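PDB 2RIJ: 2,3,4,5-tetrahydropyridine-2,6-dicarboxylate N-succinyltransferase from Campylobacter jejuni, which probably catalyses transfer of the succinyl group from succinyl-CoA to cyclic tetrahydrodipicolinate, giving acyclic N-succinyl-L-2-amino-6-oxopimelate in lysine biosynthesis. Local coordinates for residues F205-R219 against S223-T237. Residues are numbered along the deposited sequence; the frame is centred on the assembly and turned at random.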
# COMPACT_ATOMS: atom_id res chain seq x y z
N PHE A 205 -13.33 -28.32 36.50
CA PHE A 205 -14.65 -28.50 35.88
C PHE A 205 -14.71 -29.85 35.16
O PHE A 205 -13.73 -30.25 34.52
CB PHE A 205 -14.91 -27.44 34.82
CG PHE A 205 -15.23 -26.07 35.35
CD1 PHE A 205 -14.22 -25.30 35.92
CD2 PHE A 205 -16.49 -25.53 35.23
CE1 PHE A 205 -14.49 -24.02 36.44
CE2 PHE A 205 -16.77 -24.24 35.74
CZ PHE A 205 -15.76 -23.52 36.38
N PRO A 206 -15.90 -30.49 35.15
CA PRO A 206 -16.17 -31.66 34.32
C PRO A 206 -16.66 -31.27 32.92
O PRO A 206 -16.76 -30.07 32.59
CB PRO A 206 -17.28 -32.36 35.11
CG PRO A 206 -18.03 -31.25 35.66
CD PRO A 206 -17.09 -30.13 35.95
N ARG A 207 -16.86 -32.27 32.08
CA ARG A 207 -17.33 -32.07 30.76
C ARG A 207 -18.86 -32.14 30.75
O ARG A 207 -19.49 -32.84 31.55
CB ARG A 207 -16.71 -33.10 29.82
CG ARG A 207 -15.18 -32.85 29.69
CD ARG A 207 -14.40 -33.99 29.34
NE ARG A 207 -12.99 -33.65 29.18
CZ ARG A 207 -12.13 -34.49 28.67
NH1 ARG A 207 -12.53 -35.68 28.32
NH2 ARG A 207 -10.89 -34.14 28.51
N PHE A 208 -19.42 -31.44 29.79
CA PHE A 208 -20.88 -31.42 29.50
C PHE A 208 -21.50 -32.80 29.37
O PHE A 208 -22.52 -33.06 30.00
CB PHE A 208 -21.06 -30.58 28.21
CG PHE A 208 -22.44 -30.40 27.69
CD1 PHE A 208 -22.99 -31.36 26.84
CD2 PHE A 208 -23.14 -29.19 27.89
CE1 PHE A 208 -24.23 -31.16 26.24
CE2 PHE A 208 -24.37 -28.99 27.30
CZ PHE A 208 -24.94 -30.00 26.49
N LEU A 209 -20.86 -33.71 28.62
CA LEU A 209 -21.45 -35.00 28.37
C LEU A 209 -21.40 -35.94 29.59
O LEU A 209 -22.03 -36.97 29.59
CB LEU A 209 -20.87 -35.64 27.08
CG LEU A 209 -21.35 -35.01 25.77
CD1 LEU A 209 -20.49 -35.63 24.61
CD2 LEU A 209 -22.87 -35.20 25.53
N ALA A 210 -20.68 -35.54 30.65
CA ALA A 210 -20.73 -36.32 31.88
C ALA A 210 -22.09 -36.05 32.57
O ALA A 210 -22.46 -36.78 33.52
CB ALA A 210 -19.52 -35.99 32.83
N HIS A 211 -22.82 -35.04 32.12
CA HIS A 211 -24.02 -34.55 32.84
C HIS A 211 -25.30 -34.35 32.01
O HIS A 211 -26.39 -34.45 32.57
CB HIS A 211 -23.70 -33.24 33.56
CG HIS A 211 -22.68 -33.39 34.63
ND1 HIS A 211 -22.99 -33.76 35.92
CD2 HIS A 211 -21.33 -33.27 34.58
CE1 HIS A 211 -21.88 -33.87 36.62
NE2 HIS A 211 -20.85 -33.61 35.83
N ILE A 212 -25.17 -34.01 30.73
CA ILE A 212 -26.28 -33.54 29.91
C ILE A 212 -26.44 -34.45 28.72
O ILE A 212 -25.45 -34.87 28.12
CB ILE A 212 -26.00 -32.09 29.42
CG1 ILE A 212 -25.63 -31.20 30.64
CG2 ILE A 212 -27.19 -31.50 28.54
CD1 ILE A 212 -26.75 -30.85 31.60
N ILE A 213 -27.68 -34.74 28.37
CA ILE A 213 -28.03 -35.54 27.22
C ILE A 213 -28.49 -34.59 26.14
O ILE A 213 -29.53 -33.94 26.30
CB ILE A 213 -29.14 -36.55 27.56
CG1 ILE A 213 -28.72 -37.47 28.71
CG2 ILE A 213 -29.55 -37.40 26.29
CD1 ILE A 213 -29.87 -38.30 29.37
N PRO A 214 -27.74 -34.51 25.03
CA PRO A 214 -28.16 -33.61 23.95
C PRO A 214 -29.53 -33.99 23.37
O PRO A 214 -29.96 -35.13 23.53
CB PRO A 214 -27.10 -33.85 22.88
CG PRO A 214 -25.90 -34.26 23.60
CD PRO A 214 -26.44 -35.15 24.69
N GLU A 215 -30.15 -33.05 22.70
CA GLU A 215 -31.37 -33.28 21.90
C GLU A 215 -30.99 -34.22 20.77
O GLU A 215 -29.80 -34.40 20.45
CB GLU A 215 -31.87 -31.97 21.30
CG GLU A 215 -32.33 -30.95 22.33
CD GLU A 215 -31.22 -29.99 22.80
OE1 GLU A 215 -30.02 -30.19 22.47
OE2 GLU A 215 -31.58 -29.03 23.51
N ASP A 216 -31.98 -34.84 20.16
CA ASP A 216 -31.69 -35.81 19.11
C ASP A 216 -31.00 -35.23 17.88
O ASP A 216 -30.35 -35.99 17.13
CB ASP A 216 -32.97 -36.49 18.60
CG ASP A 216 -33.56 -37.50 19.57
OD1 ASP A 216 -32.87 -38.03 20.46
OD2 ASP A 216 -34.75 -37.78 19.40
N ASN A 217 -31.15 -33.93 17.66
CA ASN A 217 -30.49 -33.23 16.55
C ASN A 217 -29.25 -32.40 16.94
O ASN A 217 -28.77 -31.58 16.13
CB ASN A 217 -31.46 -32.34 15.78
CG ASN A 217 -32.11 -31.25 16.64
OD1 ASN A 217 -32.18 -31.36 17.85
ND2 ASN A 217 -32.58 -30.18 15.99
N THR A 218 -28.71 -32.65 18.14
CA THR A 218 -27.51 -31.98 18.62
C THR A 218 -26.39 -32.98 18.67
O THR A 218 -26.52 -34.11 19.17
CB THR A 218 -27.75 -31.36 19.98
OG1 THR A 218 -28.78 -30.41 19.84
CG2 THR A 218 -26.49 -30.71 20.56
N ARG A 219 -25.27 -32.58 18.10
CA ARG A 219 -24.08 -33.46 18.05
C ARG A 219 -22.86 -32.81 18.65
O ARG A 219 -22.60 -31.62 18.41
CB ARG A 219 -23.83 -33.83 16.61
CG ARG A 219 -25.06 -34.48 15.97
CD ARG A 219 -24.79 -34.97 14.55
NE ARG A 219 -24.65 -33.86 13.62
CZ ARG A 219 -23.83 -33.76 12.59
NH1 ARG A 219 -22.93 -34.69 12.28
NH2 ARG A 219 -23.91 -32.67 11.84
N SER A 223 -16.17 -35.11 23.50
CA SER A 223 -16.54 -34.58 24.81
C SER A 223 -15.59 -33.52 25.36
O SER A 223 -16.05 -32.59 25.95
CB SER A 223 -16.68 -35.71 25.86
OG SER A 223 -17.17 -35.21 27.10
N SER A 224 -14.27 -33.65 25.20
CA SER A 224 -13.33 -32.67 25.76
C SER A 224 -13.56 -31.23 25.20
O SER A 224 -13.06 -30.25 25.74
CB SER A 224 -11.90 -33.13 25.49
OG SER A 224 -11.64 -33.11 24.12
N LYS A 225 -14.33 -31.11 24.12
CA LYS A 225 -14.55 -29.81 23.46
C LYS A 225 -15.74 -29.00 23.99
O LYS A 225 -15.94 -27.88 23.55
CB LYS A 225 -14.72 -29.99 21.97
CG LYS A 225 -13.53 -30.60 21.21
CD LYS A 225 -12.18 -30.14 21.78
CE LYS A 225 -10.98 -30.56 20.90
NZ LYS A 225 -10.93 -29.64 19.71
N VAL A 226 -16.52 -29.59 24.89
CA VAL A 226 -17.66 -28.90 25.53
C VAL A 226 -17.57 -29.03 27.04
O VAL A 226 -17.80 -30.11 27.61
CB VAL A 226 -19.02 -29.37 24.98
CG1 VAL A 226 -20.19 -28.52 25.56
CG2 VAL A 226 -19.02 -29.33 23.44
N ARG A 227 -17.22 -27.93 27.69
CA ARG A 227 -17.17 -27.89 29.13
C ARG A 227 -18.57 -27.87 29.75
O ARG A 227 -19.53 -27.33 29.17
CB ARG A 227 -16.35 -26.70 29.56
CG ARG A 227 -15.50 -26.91 30.80
CD ARG A 227 -14.71 -25.64 31.00
NE ARG A 227 -13.61 -25.79 31.95
CZ ARG A 227 -12.83 -24.80 32.33
NH1 ARG A 227 -13.04 -23.61 31.85
NH2 ARG A 227 -11.84 -25.00 33.18
N MSE A 228 -18.69 -28.48 30.93
CA MSE A 228 -19.91 -28.32 31.72
C MSE A 228 -20.21 -26.82 32.00
O MSE A 228 -19.30 -26.04 32.27
CB MSE A 228 -19.81 -29.15 33.01
CG MSE A 228 -21.07 -29.16 33.88
SE MSE A 228 -22.64 -29.71 32.87
CE MSE A 228 -23.89 -29.64 34.40
N GLY A 229 -21.48 -26.43 31.89
CA GLY A 229 -21.89 -25.04 31.87
C GLY A 229 -22.08 -24.40 30.48
O GLY A 229 -22.55 -23.29 30.41
N ALA A 230 -21.63 -25.07 29.41
CA ALA A 230 -21.91 -24.67 28.05
C ALA A 230 -23.42 -24.82 27.79
O ALA A 230 -24.10 -25.66 28.39
CB ALA A 230 -21.05 -25.50 27.02
N SER A 231 -23.92 -24.00 26.88
CA SER A 231 -25.32 -24.02 26.48
C SER A 231 -25.42 -24.13 24.96
O SER A 231 -25.04 -23.22 24.24
CB SER A 231 -26.01 -22.77 27.00
OG SER A 231 -27.37 -22.77 26.64
N LEU A 232 -25.87 -25.28 24.49
CA LEU A 232 -26.00 -25.55 23.06
C LEU A 232 -27.47 -25.65 22.65
O LEU A 232 -28.17 -26.55 23.10
CB LEU A 232 -25.27 -26.84 22.74
CG LEU A 232 -23.81 -26.98 23.23
CD1 LEU A 232 -23.27 -28.33 22.68
CD2 LEU A 232 -22.92 -25.77 22.81
N ALA A 233 -27.93 -24.73 21.81
CA ALA A 233 -29.30 -24.78 21.29
C ALA A 233 -29.46 -26.03 20.45
O ALA A 233 -28.49 -26.51 19.83
CB ALA A 233 -29.65 -23.52 20.47
N ALA A 234 -30.67 -26.58 20.48
CA ALA A 234 -31.03 -27.79 19.72
C ALA A 234 -30.61 -27.62 18.25
O ALA A 234 -30.84 -26.57 17.64
CB ALA A 234 -32.58 -28.10 19.85
N GLY A 235 -29.96 -28.64 17.72
CA GLY A 235 -29.54 -28.60 16.35
C GLY A 235 -28.10 -28.17 16.18
O GLY A 235 -27.59 -28.20 15.08
N THR A 236 -27.42 -27.75 17.26
CA THR A 236 -26.00 -27.40 17.13
C THR A 236 -25.10 -28.62 16.88
O THR A 236 -25.38 -29.70 17.41
CB THR A 236 -25.58 -26.67 18.44
OG1 THR A 236 -26.34 -25.45 18.53
CG2 THR A 236 -24.04 -26.35 18.52
N THR A 237 -24.03 -28.44 16.10
CA THR A 237 -22.96 -29.42 15.87
C THR A 237 -21.64 -28.84 16.34
O THR A 237 -21.23 -27.74 15.91
CB THR A 237 -22.85 -29.82 14.39
OG1 THR A 237 -24.13 -30.29 13.93
CG2 THR A 237 -21.80 -30.90 14.14
O HOH W 1 -18.80 -32.83 26.81
O HOH W 2 -28.18 -29.57 24.65
O HOH W 3 -26.51 -31.70 14.62
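Residues 205-219 and 223-237 are tied at two places: Arg207 forms a single backbone bridge with Arg227, and Arg219 pairs in parallel with Thr237. At the first, Met228 N donates to Pro206 O (3.0 Å) and Phe208 N to Val226 O (3.0 Å). At the second, Arg219 N donates to Thr236 O.

Met228, a selenomethionine, buries more surface here than any other residue of the two segments. The side chain leaves opposite the backbone N (chi1 -175°) and bends at chi2, which brings SE and CE across His211 CB; SE also meets Ile212 CG1 at 4.0 Å. Its CB meets Pro206 CG. The Phe208 side chain runs beside that of Val226, Phe208 CB lying 3.5 Å from Val226 CG1; the ring turns an edge to Ala230 O. Phe205 makes an off-centre cation-pi contact with Arg227, whose CZ is 4.4 Å from the ring centroid; the ring and guanidinium planes are 43° apart. Asp203 and Asn246 hold the charged end of Arg227. Ser224 CB lies over one face of the Arg207 guanidinium, toward its rim, 3.3 Å from Arg207 NH2; that nitrogen forms a salt bridge with Glu222 of the third subunit.

Near the second bridge, Thr218 OG1 accepts from Gly235 N (3.0 Å) and donates to Glu215 OE1 from above the carboxylate plane, linking two beta turns, Glu215-Thr218 and Ala233-Thr236. Glu215 OE2 forms a salt bridge with Lys151. A water joins Asn217 O to Arg219 NE, while Arg219 NH1 pairs with Asp203 of the second subunit.

The paired ends belong to strands 219-220 and 237-238, the first two of the parallel series in the left-handed beta-helix expected of this hexapeptide-repeat family. Thr237 lies about 7 Å, side chain to side chain, from Glu258, the predicted acyl-anhydride residue. Helix 138-149 packs on Pro206, Phe208, Ile212 and Met228, while strands 219-220 and 244-245 both touch Leu232.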